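Local coordinates for pectate lyase (Cellvibrio cellulosa, PDB 1GXM), which cleaves polygalacturonic acid (pectate) by anti-beta-elimination, this chain being the catalytic module of a larger protein that also carries carbohydrate-binding modules, at residues A[30-35]-A[80-85]; A[37-42]-A[54-59]; A[145-148]-A[153-156]; A[85-88]-A[92-95]; A[157-160]-A[166-169]. All blocks are in the same frame, centred on the assembly; numbering follows the deposited sequence.

Interaction 1: A[30-35]-A[80-85]; sequences TKWSAS and MVFLAE
Phe82 and Trp32 form a T-shaped (edge-to-face) aromatic pair that pins the loop between helix 20-28 and helix 37-42 against helix 77-90, one of the helices of the mainly alpha-helical catalytic module. The contact is a worked example of how one aromatic residue of a helix can anchor a segment without regular structure. The Phe82 side chain leaves the helix with CG anti to the backbone N (chi1 170°), which directs the ring at the loop. At its base, CB of Phe82 lies 3.8 Å from CZ3 of the indole. One bond further, CG of Phe82 meets Trp32 CE3 at 3.5 Å. CD2 of Phe82 is equally near, again 3.5 Å from Trp32 CE3, so the benzo edge of the indole stands over this face near the rim. CE2 still faces Trp32 CE3, while CD1 lies between that atom and Trp32 O. The Phe82 ring and the six-membered ring of Trp32 are turned 76° against each other, with centroids 5.0 Å apart. The tryptophan also makes an edge-to-face pair with Tyr56, while Val40 of helix 37-42 packs against both Trp32 and Phe82; the indole thus sits where its loop meets three other parts of the chain. Further along the helix, Glu85 makes a salt bridge with Arg29, just after helix 20-28. On Phe82 itself, CE1 lies 3.1 Å from the carbonyl O of Trp32, and Ser33 O lies at the ring edge, near its plane, 3.6 Å from Phe82 CZ.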
# COMPACT_ATOMS: atom_id res chain seq x y z
N THR A 30 -3.45 16.16 -6.93
CA THR A 30 -3.59 16.63 -8.30
C THR A 30 -3.45 15.51 -9.32
O THR A 30 -2.88 15.69 -10.38
CB THR A 30 -2.54 17.73 -8.60
OG1 THR A 30 -1.21 17.22 -8.44
CG2 THR A 30 -2.67 18.88 -7.62
N LYS A 31 -3.99 14.33 -8.99
CA LYS A 31 -3.83 13.17 -9.88
C LYS A 31 -4.42 13.46 -11.26
O LYS A 31 -3.84 13.07 -12.26
CB LYS A 31 -4.51 11.93 -9.29
CG LYS A 31 -4.30 10.66 -10.11
CD LYS A 31 -2.90 10.10 -9.93
CE LYS A 31 -2.37 9.43 -11.19
NZ LYS A 31 -3.35 8.50 -11.83
N TRP A 32 -5.58 14.10 -11.27
CA TRP A 32 -6.24 14.47 -12.52
C TRP A 32 -6.41 15.97 -12.52
O TRP A 32 -6.37 16.61 -11.48
CB TRP A 32 -7.60 13.82 -12.65
CG TRP A 32 -7.56 12.34 -12.53
CD1 TRP A 32 -7.29 11.44 -13.52
CD2 TRP A 32 -7.76 11.58 -11.35
NE1 TRP A 32 -7.33 10.16 -13.02
CE2 TRP A 32 -7.62 10.22 -11.69
CE3 TRP A 32 -8.08 11.90 -10.03
CZ2 TRP A 32 -7.76 9.20 -10.77
CZ3 TRP A 32 -8.25 10.87 -9.12
CH2 TRP A 32 -8.07 9.54 -9.49
N SER A 33 -6.65 16.52 -13.70
CA SER A 33 -6.97 17.92 -13.81
C SER A 33 -8.26 18.19 -13.05
O SER A 33 -9.15 17.34 -12.97
CB SER A 33 -7.12 18.32 -15.29
OG SER A 33 -5.96 17.97 -16.03
N ALA A 34 -8.37 19.35 -12.44
CA ALA A 34 -9.59 19.70 -11.72
C ALA A 34 -10.83 19.64 -12.62
O ALA A 34 -11.96 19.49 -12.14
CB ALA A 34 -9.47 21.07 -11.08
N SER A 35 -10.62 19.74 -13.93
CA SER A 35 -11.69 19.62 -14.92
C SER A 35 -12.37 18.24 -14.90
O SER A 35 -13.46 18.06 -15.44
CB SER A 35 -11.15 19.90 -16.33
OG SER A 35 -10.28 18.87 -16.79
N MET A 80 -10.41 10.07 -3.36
CA MET A 80 -10.84 10.84 -2.19
C MET A 80 -9.85 11.95 -1.86
O MET A 80 -10.27 13.03 -1.42
CB MET A 80 -11.18 9.96 -1.00
CG MET A 80 -10.03 9.68 -0.11
SD MET A 80 -10.32 8.20 0.75
CE MET A 80 -11.02 8.81 2.27
N VAL A 81 -8.56 11.71 -2.07
CA VAL A 81 -7.56 12.72 -1.78
C VAL A 81 -7.74 13.84 -2.80
O VAL A 81 -7.75 15.03 -2.47
CB VAL A 81 -6.14 12.13 -1.82
CG1 VAL A 81 -5.09 13.23 -1.79
CG2 VAL A 81 -5.94 11.18 -0.65
N PHE A 82 -7.87 13.46 -4.06
CA PHE A 82 -8.12 14.39 -5.14
C PHE A 82 -9.34 15.25 -4.89
O PHE A 82 -9.27 16.48 -4.97
CB PHE A 82 -8.25 13.59 -6.43
CG PHE A 82 -8.75 14.38 -7.59
CD1 PHE A 82 -7.98 15.40 -8.14
CD2 PHE A 82 -9.99 14.11 -8.12
CE1 PHE A 82 -8.47 16.12 -9.22
CE2 PHE A 82 -10.47 14.81 -9.19
CZ PHE A 82 -9.71 15.81 -9.75
N LEU A 83 -10.45 14.65 -4.53
CA LEU A 83 -11.67 15.44 -4.35
C LEU A 83 -11.59 16.28 -3.08
O LEU A 83 -12.21 17.33 -3.00
CB LEU A 83 -12.91 14.55 -4.34
CG LEU A 83 -13.26 13.89 -5.66
CD1 LEU A 83 -14.54 13.13 -5.53
CD2 LEU A 83 -13.34 14.90 -6.77
N ALA A 84 -10.81 15.85 -2.10
CA ALA A 84 -10.62 16.68 -0.92
C ALA A 84 -9.89 17.95 -1.29
O ALA A 84 -10.18 19.03 -0.78
CB ALA A 84 -9.86 15.91 0.17
N GLU A 85 -8.90 17.80 -2.18
CA GLU A 85 -8.14 18.94 -2.67
C GLU A 85 -9.05 19.85 -3.49
O GLU A 85 -9.02 21.04 -3.35
CB GLU A 85 -6.95 18.48 -3.50
CG GLU A 85 -6.15 19.61 -4.12
CD GLU A 85 -5.37 20.44 -3.12
OE1 GLU A 85 -5.16 20.00 -1.98
OE2 GLU A 85 -4.95 21.58 -3.47

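Interaction 2: A[37-42]-A[54-59]; sequences ADVVLS and LDYNSV
Val40 and Tyr56 meet at about a right angle, the methyl CG2 of the valine set over one face of the phenol ring in a CH-pi contact. This is helix-to-loop packing at the periphery of the helical catalytic module, where the short helix 37-42 receives the irregular segment that follows it in the chain. Val40 CG2 lies 4.0 Å from the centroid of the Tyr56 ring and 19° off its normal, slightly toward the rim, with Tyr56 CG as its nearest atom. On the opposite face lies a main-chain oxygen: Leu54 O is 3.7 Å above the Tyr56 plane, consistent with the inverse gamma turn centred on Asp55. The ring is therefore held between an aliphatic group and a backbone carbonyl. Val39 approaches differently, its CG1 reaching the ring edge 4.1 Å from Tyr56 CD1. Since that branch is anti to the backbone N (chi1 174°), it points between Tyr56 and Val59, 3.5 Å from Val59 O and 3.9 Å from Val59 CG2. The far end of the tyrosine is fixed by Glu79 of helix 77-90, whose OE2 is hydrogen-bonded to the hydroxyl, and the Tyr56 carbonyl accepts from Arg36. Within the segment 37-42, Ser42 OG donates to Val39 O over 2.6 Å, tilted 17° from the carbonyl plane.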
# COMPACT_ATOMS: atom_id res chain seq x y z
N ALA A 37 -13.02 16.60 -11.99
CA ALA A 37 -13.60 16.37 -10.68
C ALA A 37 -15.01 15.80 -10.75
O ALA A 37 -15.37 14.94 -9.97
CB ALA A 37 -13.59 17.65 -9.84
N ASP A 38 -15.84 16.35 -11.65
CA ASP A 38 -17.22 15.87 -11.74
C ASP A 38 -17.27 14.46 -12.30
O ASP A 38 -18.10 13.66 -11.88
CB ASP A 38 -18.06 16.80 -12.63
CG ASP A 38 -18.48 18.05 -11.93
OD1 ASP A 38 -18.22 18.18 -10.72
OD2 ASP A 38 -19.12 18.95 -12.52
N VAL A 39 -16.40 14.17 -13.25
CA VAL A 39 -16.31 12.81 -13.78
C VAL A 39 -15.93 11.86 -12.65
O VAL A 39 -16.62 10.88 -12.40
CB VAL A 39 -15.31 12.70 -14.94
CG1 VAL A 39 -15.11 11.25 -15.38
CG2 VAL A 39 -15.81 13.51 -16.10
N VAL A 40 -14.85 12.17 -11.94
CA VAL A 40 -14.45 11.32 -10.82
C VAL A 40 -15.57 11.14 -9.83
O VAL A 40 -15.88 10.04 -9.41
CB VAL A 40 -13.20 11.89 -10.12
CG1 VAL A 40 -12.86 11.11 -8.88
CG2 VAL A 40 -12.06 11.88 -11.09
N LEU A 41 -16.20 12.25 -9.46
CA LEU A 41 -17.27 12.23 -8.49
C LEU A 41 -18.38 11.26 -8.93
O LEU A 41 -18.96 10.53 -8.13
CB LEU A 41 -17.83 13.64 -8.34
CG LEU A 41 -19.04 13.80 -7.44
CD1 LEU A 41 -18.79 13.33 -6.00
CD2 LEU A 41 -19.45 15.26 -7.46
N SER A 42 -18.67 11.29 -10.22
CA SER A 42 -19.81 10.59 -10.78
C SER A 42 -19.67 9.08 -10.79
O SER A 42 -20.66 8.40 -11.00
CB SER A 42 -20.10 11.08 -12.20
OG SER A 42 -19.15 10.61 -13.10
N LEU A 54 -11.14 2.82 -13.93
CA LEU A 54 -11.91 3.75 -14.76
C LEU A 54 -10.98 4.79 -15.37
O LEU A 54 -10.13 5.35 -14.68
CB LEU A 54 -13.00 4.42 -13.94
CG LEU A 54 -14.10 3.44 -13.47
CD1 LEU A 54 -14.86 4.01 -12.28
CD2 LEU A 54 -15.07 3.11 -14.61
N ASP A 55 -11.16 5.05 -16.66
CA ASP A 55 -10.31 5.99 -17.39
C ASP A 55 -10.90 7.40 -17.29
O ASP A 55 -11.54 7.87 -18.22
CB ASP A 55 -10.19 5.55 -18.85
CG ASP A 55 -9.10 6.29 -19.62
OD1 ASP A 55 -8.47 7.23 -19.08
OD2 ASP A 55 -8.84 6.00 -20.81
N TYR A 56 -10.67 8.06 -16.16
CA TYR A 56 -11.34 9.34 -15.89
C TYR A 56 -10.97 10.43 -16.87
O TYR A 56 -11.74 11.35 -17.05
CB TYR A 56 -11.04 9.85 -14.50
CG TYR A 56 -11.48 8.91 -13.42
CD1 TYR A 56 -12.82 8.58 -13.26
CD2 TYR A 56 -10.56 8.38 -12.53
CE1 TYR A 56 -13.21 7.73 -12.25
CE2 TYR A 56 -10.94 7.55 -11.53
CZ TYR A 56 -12.27 7.21 -11.38
OH TYR A 56 -12.65 6.36 -10.38
N ASN A 57 -9.79 10.33 -17.46
CA ASN A 57 -9.35 11.30 -18.45
C ASN A 57 -10.04 11.18 -19.79
O ASN A 57 -9.98 12.11 -20.59
CB ASN A 57 -7.83 11.22 -18.63
CG ASN A 57 -7.09 11.81 -17.45
OD1 ASN A 57 -7.58 12.75 -16.82
ND2 ASN A 57 -5.93 11.24 -17.13
N SER A 58 -10.71 10.06 -20.04
CA SER A 58 -11.41 9.87 -21.32
C SER A 58 -12.94 9.77 -21.20
O SER A 58 -13.66 10.24 -22.08
CB SER A 58 -10.85 8.67 -22.09
OG SER A 58 -10.84 7.50 -21.31
N VAL A 59 -13.44 9.20 -20.12
CA VAL A 59 -14.86 8.92 -20.02
C VAL A 59 -15.67 10.13 -19.59
O VAL A 59 -15.18 11.04 -18.91
CB VAL A 59 -15.18 7.71 -19.07
CG1 VAL A 59 -14.47 6.45 -19.54
CG2 VAL A 59 -14.85 8.02 -17.62

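Interaction 3: A[145-148]-A[153-156]; sequences DFAA and PFDT
Ala147 and Phe154 meet in a CH-pi contact in which a helix methyl rests on an aromatic face, joining the last turn of helix 136-148 to the loop that leads into helix 161-181 in this helix-rich module. The methyl CB of Ala147 is 4.2 Å from the centroid of the Phe154 ring and 19° off the normal, displaced toward the rim. Because the alanine is so short, the ring also reaches the helix backbone: Phe154 CD2 lies 3.6 Å from Ala147 N. One residue earlier, Phe146 adds its CB, 4.0 Å from Phe154 CD2, and its carbonyl carbon, and then carries its own ring elsewhere, to pack on helix 20-28 and to meet Arg151 in a cation-pi contact. The other face of Phe154 is backed by the preceding residue, with Pro153 CG 4.1 Å above the ring plane and over its centre. Pro153 follows a cis peptide bond. With CG of Phe154 beside its backbone N (chi1 -54°), the ring is turned between Pro153 and Ala147. Further out, Ala84 of helix 77-90 packs on both Pro153 and Phe154, and Asp155 makes a salt bridge with Lys88 of the same helix. What hydrogen bonding there is across the two segments is relayed by one water, which donates to Ala147 O and to Phe154 O, each over 2.7 Å.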
# COMPACT_ATOMS: atom_id res chain seq x y z
N ASP A 145 -4.95 8.73 8.31
CA ASP A 145 -4.07 9.42 9.25
C ASP A 145 -3.93 10.89 8.91
O ASP A 145 -3.94 11.72 9.80
CB ASP A 145 -2.71 8.77 9.29
CG ASP A 145 -1.80 9.43 10.26
OD1 ASP A 145 -1.99 9.26 11.50
OD2 ASP A 145 -0.87 10.14 9.86
N PHE A 146 -3.80 11.23 7.64
CA PHE A 146 -3.76 12.62 7.26
C PHE A 146 -5.09 13.30 7.64
O PHE A 146 -5.09 14.41 8.17
CB PHE A 146 -3.46 12.77 5.78
CG PHE A 146 -2.00 12.83 5.46
CD1 PHE A 146 -1.13 11.85 5.90
CD2 PHE A 146 -1.49 13.88 4.71
CE1 PHE A 146 0.20 11.92 5.60
CE2 PHE A 146 -0.15 13.93 4.39
CZ PHE A 146 0.70 12.96 4.86
N ALA A 147 -6.20 12.61 7.42
CA ALA A 147 -7.51 13.15 7.76
C ALA A 147 -7.57 13.35 9.27
O ALA A 147 -7.97 14.42 9.76
CB ALA A 147 -8.61 12.23 7.28
N ALA A 148 -7.13 12.34 10.02
CA ALA A 148 -7.20 12.38 11.49
C ALA A 148 -6.40 13.53 12.07
O ALA A 148 -6.73 14.05 13.15
CB ALA A 148 -6.72 11.07 12.09
N PRO A 153 -4.89 17.52 2.24
CA PRO A 153 -5.98 18.47 1.97
C PRO A 153 -7.16 18.44 2.93
O PRO A 153 -8.20 19.02 2.60
CB PRO A 153 -6.45 18.01 0.60
CG PRO A 153 -6.24 16.53 0.64
CD PRO A 153 -5.01 16.29 1.45
N PHE A 154 -7.01 17.80 4.08
CA PHE A 154 -8.11 17.58 5.02
C PHE A 154 -8.11 18.61 6.14
O PHE A 154 -8.73 18.41 7.20
CB PHE A 154 -8.03 16.17 5.61
CG PHE A 154 -7.96 15.10 4.56
CD1 PHE A 154 -9.08 14.80 3.79
CD2 PHE A 154 -6.78 14.42 4.32
CE1 PHE A 154 -9.02 13.81 2.80
CE2 PHE A 154 -6.73 13.43 3.33
CZ PHE A 154 -7.83 13.14 2.57
N ASP A 155 -7.44 19.72 5.89
CA ASP A 155 -7.42 20.85 6.86
C ASP A 155 -8.48 21.88 6.49
O ASP A 155 -8.25 23.09 6.48
CB ASP A 155 -6.02 21.48 6.97
CG ASP A 155 -5.52 22.05 5.66
OD1 ASP A 155 -6.06 21.71 4.58
OD2 ASP A 155 -4.56 22.84 5.62
N THR A 156 -9.67 21.37 6.18
CA THR A 156 -10.84 22.16 5.87
C THR A 156 -11.94 21.70 6.80
O THR A 156 -11.72 20.91 7.71
CB THR A 156 -11.27 21.95 4.41
OG1 THR A 156 -11.67 20.58 4.21
CG2 THR A 156 -10.11 22.13 3.44
O HOH W 1 -9.43 16.56 9.03

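Interaction 4: A[85-88]-A[92-95]; sequences EVYK and NTKY
Tyr95 presents one ring face to Val86 and the other to its own neighbour, Lys94, whose CG lies 4.0 Å above the Tyr95 plane over the centre. Val86 CG1 is nearer the Tyr95 plane, 3.4 Å above it, and lies 25° off the ring normal toward CD2 and CE2 in a CH-pi contact. That branch stands anti to the backbone N (chi1 171°), directed out of helix 77-90 at the ring. The second flat group, Tyr87, is engaged at its rim. Asn92 O lies near its plane, 3.2 Å from Tyr87 CD1, while the methyl CG2 of Thr93 is 4.0 Å from Tyr87 CE1. Between the two tyrosines only the stems meet, Tyr87 CB and Tyr95 CB being 4.0 Å apart. Both hydroxyls have acidic partners beyond the segments, Asp157 for Tyr87 and Asp38 for Tyr95; Asp38 also forms a salt bridge with Lys94. A water spans the gap at the turn, donating to Val86 O and accepting from Asn92 N. Asn92 does double duty at the start of the next helix, its main-chain O accepting from Tyr95 N and its side-chain OD1 taking Lys94 N over 3.2 Å, an N-cap bond. Two successive helices, 77-90 and 93-109, joined by a very tight turn with a capping asparagine and packed by residues flanking that turn, make up a helical hairpin, the kind of unit from which alpha/alpha toroids are built.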
# COMPACT_ATOMS: atom_id res chain seq x y z
N GLU A 85 -8.90 17.80 -2.18
CA GLU A 85 -8.14 18.94 -2.67
C GLU A 85 -9.05 19.85 -3.49
O GLU A 85 -9.02 21.04 -3.35
CB GLU A 85 -6.95 18.48 -3.50
CG GLU A 85 -6.15 19.61 -4.12
CD GLU A 85 -5.37 20.44 -3.12
OE1 GLU A 85 -5.16 20.00 -1.98
OE2 GLU A 85 -4.95 21.58 -3.47
N VAL A 86 -9.89 19.27 -4.33
CA VAL A 86 -10.85 20.06 -5.10
C VAL A 86 -11.78 20.82 -4.17
O VAL A 86 -12.06 21.99 -4.43
CB VAL A 86 -11.66 19.16 -6.07
CG1 VAL A 86 -12.80 19.95 -6.70
CG2 VAL A 86 -10.77 18.60 -7.13
N TYR A 87 -12.26 20.18 -3.11
CA TYR A 87 -13.08 20.86 -2.13
C TYR A 87 -12.32 22.01 -1.47
O TYR A 87 -12.86 23.11 -1.30
CB TYR A 87 -13.60 19.89 -1.07
CG TYR A 87 -14.41 20.62 -0.03
CD1 TYR A 87 -15.52 21.37 -0.41
CD2 TYR A 87 -14.06 20.59 1.30
CE1 TYR A 87 -16.26 22.08 0.54
CE2 TYR A 87 -14.80 21.27 2.26
CZ TYR A 87 -15.90 22.03 1.86
OH TYR A 87 -16.63 22.71 2.81
N LYS A 88 -11.07 21.75 -1.11
CA LYS A 88 -10.23 22.75 -0.48
C LYS A 88 -10.03 23.94 -1.42
O LYS A 88 -10.09 25.09 -0.97
CB LYS A 88 -8.88 22.14 -0.09
CG LYS A 88 -7.89 23.09 0.60
CD LYS A 88 -6.60 22.35 0.91
CE LYS A 88 -5.49 23.26 1.44
NZ LYS A 88 -5.81 23.83 2.76
N ASN A 92 -16.79 23.67 -3.22
CA ASN A 92 -18.05 23.04 -3.60
C ASN A 92 -18.35 21.84 -2.72
O ASN A 92 -17.65 20.83 -2.80
CB ASN A 92 -18.01 22.63 -5.06
CG ASN A 92 -19.37 22.26 -5.58
OD1 ASN A 92 -20.23 21.78 -4.83
ND2 ASN A 92 -19.59 22.50 -6.87
N THR A 93 -19.37 21.94 -1.87
CA THR A 93 -19.63 20.91 -0.87
C THR A 93 -20.05 19.55 -1.42
O THR A 93 -20.05 18.58 -0.66
CB THR A 93 -20.66 21.35 0.17
OG1 THR A 93 -21.87 21.77 -0.49
CG2 THR A 93 -20.18 22.57 0.93
N LYS A 94 -20.40 19.46 -2.70
CA LYS A 94 -20.67 18.13 -3.27
C LYS A 94 -19.41 17.26 -3.17
O LYS A 94 -19.48 16.04 -3.01
CB LYS A 94 -21.20 18.20 -4.70
CG LYS A 94 -20.20 18.58 -5.76
CD LYS A 94 -20.90 18.72 -7.07
CE LYS A 94 -19.92 19.06 -8.17
NZ LYS A 94 -20.62 19.22 -9.51
N TYR A 95 -18.26 17.90 -3.23
CA TYR A 95 -16.99 17.16 -3.11
C TYR A 95 -16.68 16.81 -1.67
O TYR A 95 -16.18 15.73 -1.39
CB TYR A 95 -15.83 17.93 -3.73
CG TYR A 95 -16.05 18.28 -5.18
CD1 TYR A 95 -16.26 17.31 -6.14
CD2 TYR A 95 -16.03 19.62 -5.59
CE1 TYR A 95 -16.46 17.66 -7.47
CE2 TYR A 95 -16.24 19.96 -6.91
CZ TYR A 95 -16.46 18.99 -7.85
OH TYR A 95 -16.66 19.36 -9.16
O HOH W 2 -14.74 22.69 -5.10

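Interaction 5: A[157-160]-A[166-169]; sequences DVFS and RFKT
Phe159 and Phe167 touch through their rings, as a T-shaped pair in which the edge of Phe167 is driven into the face of Phe159. The ring planes lie at 80° and the centroids are 4.7 Å apart. CE2 of Phe167 is the leading atom, 3.3 Å above the plane of Phe159 and over its centre, while Phe167 CZ beside it comes within 3.5 Å of Phe159 CE1. Both rings stand beside their own backbone N (chi1 -64° for Phe159 and -57° for Phe167), which points them at each other. Aliphatic groups add to the contact. On the opposite face of Phe159 stands Val158 CG2, 3.9 Å above the plane, and Ala147 of helix 136-148 touches both phenylalanines. The pair thereby fastens the loop that runs into helix 161-181 to the second turn of that same helix, in a buried seam where helices 93-109 and 136-148 also meet it. Hydrogen bonds fix the loop and the helix start. Ser160 is the N-cap, its side chain capping a backbone N of the first turn, while its own N bonds to Asp163 and the carbonyls of Asp157, Val158 and Phe159 are taken up by Arg96, Arg100 and Arg164.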
# COMPACT_ATOMS: atom_id res chain seq x y z
N ASP A 157 -13.15 22.15 6.55
CA ASP A 157 -14.28 21.71 7.36
C ASP A 157 -14.88 20.39 6.89
O ASP A 157 -15.99 20.02 7.31
CB ASP A 157 -15.34 22.82 7.43
CG ASP A 157 -15.98 23.11 6.10
OD1 ASP A 157 -15.84 22.32 5.14
OD2 ASP A 157 -16.69 24.12 5.91
N VAL A 158 -14.15 19.67 6.03
CA VAL A 158 -14.59 18.36 5.55
C VAL A 158 -14.91 17.42 6.71
O VAL A 158 -15.88 16.70 6.67
CB VAL A 158 -13.59 17.73 4.54
CG1 VAL A 158 -12.21 17.49 5.13
CG2 VAL A 158 -14.15 16.44 3.99
N PHE A 159 -14.09 17.47 7.76
CA PHE A 159 -14.26 16.62 8.91
C PHE A 159 -14.34 17.40 10.18
O PHE A 159 -13.73 18.46 10.30
CB PHE A 159 -13.08 15.65 8.99
CG PHE A 159 -13.00 14.71 7.81
CD1 PHE A 159 -14.11 13.97 7.42
CD2 PHE A 159 -11.83 14.57 7.11
CE1 PHE A 159 -14.03 13.10 6.35
CE2 PHE A 159 -11.75 13.69 6.02
CZ PHE A 159 -12.85 12.97 5.64
N SER A 160 -15.05 16.83 11.13
CA SER A 160 -15.15 17.34 12.49
C SER A 160 -14.17 16.63 13.40
O SER A 160 -13.54 15.64 13.02
CB SER A 160 -16.56 17.08 13.01
OG SER A 160 -16.76 15.70 13.22
N ARG A 166 -12.79 9.04 14.99
CA ARG A 166 -13.08 7.78 14.35
C ARG A 166 -11.94 7.37 13.43
O ARG A 166 -11.57 6.22 13.40
CB ARG A 166 -14.34 7.86 13.53
CG ARG A 166 -14.79 6.51 13.01
CD ARG A 166 -16.11 6.59 12.33
NE ARG A 166 -16.53 5.31 11.76
CZ ARG A 166 -17.09 5.18 10.56
NH1 ARG A 166 -17.25 6.23 9.76
NH2 ARG A 166 -17.45 3.99 10.13
N PHE A 167 -11.38 8.33 12.72
CA PHE A 167 -10.24 8.04 11.84
C PHE A 167 -9.01 7.68 12.63
O PHE A 167 -8.29 6.79 12.24
CB PHE A 167 -9.93 9.20 10.92
CG PHE A 167 -11.08 9.63 10.06
CD1 PHE A 167 -12.09 8.75 9.74
CD2 PHE A 167 -11.15 10.92 9.60
CE1 PHE A 167 -13.16 9.15 8.98
CE2 PHE A 167 -12.22 11.33 8.82
CZ PHE A 167 -13.22 10.43 8.51
N LYS A 168 -8.76 8.37 13.75
CA LYS A 168 -7.64 8.00 14.59
C LYS A 168 -7.78 6.57 15.08
O LYS A 168 -6.81 5.81 15.09
CB LYS A 168 -7.48 8.94 15.78
CG LYS A 168 -6.25 8.63 16.56
CD LYS A 168 -6.00 9.59 17.67
CE LYS A 168 -4.76 9.17 18.44
NZ LYS A 168 -4.50 10.05 19.63
N THR A 169 -8.98 6.18 15.48
CA THR A 169 -9.25 4.83 15.92
C THR A 169 -8.94 3.84 14.78
O THR A 169 -8.29 2.84 14.98
CB THR A 169 -10.69 4.71 16.39
OG1 THR A 169 -10.84 5.49 17.60
CG2 THR A 169 -11.08 3.27 16.75

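Interactions 2, 3 and 5 are buried, interaction 4 partly so, and interaction 1 lies at the surface. Helix 77-90 serves interactions 1 and 4, which share Glu85, while interaction 2 is nested within the loop closed by interaction 1 and touches it through Trp32 and Tyr56. Interactions 3 and 5 follow one another along the chain with centres about 8 Å apart, Phe154 and Phe159 being in contact. The chemistry does not follow burial: interactions 1 and 5 rest on T-shaped aromatic pairs, interactions 2, 3 and 4 on methyls over ring faces, with bridging waters in 3 and 4. Asp38, Asp155 and Asp157 connect interactions 2, 3 and 5, respectively, to interaction 4.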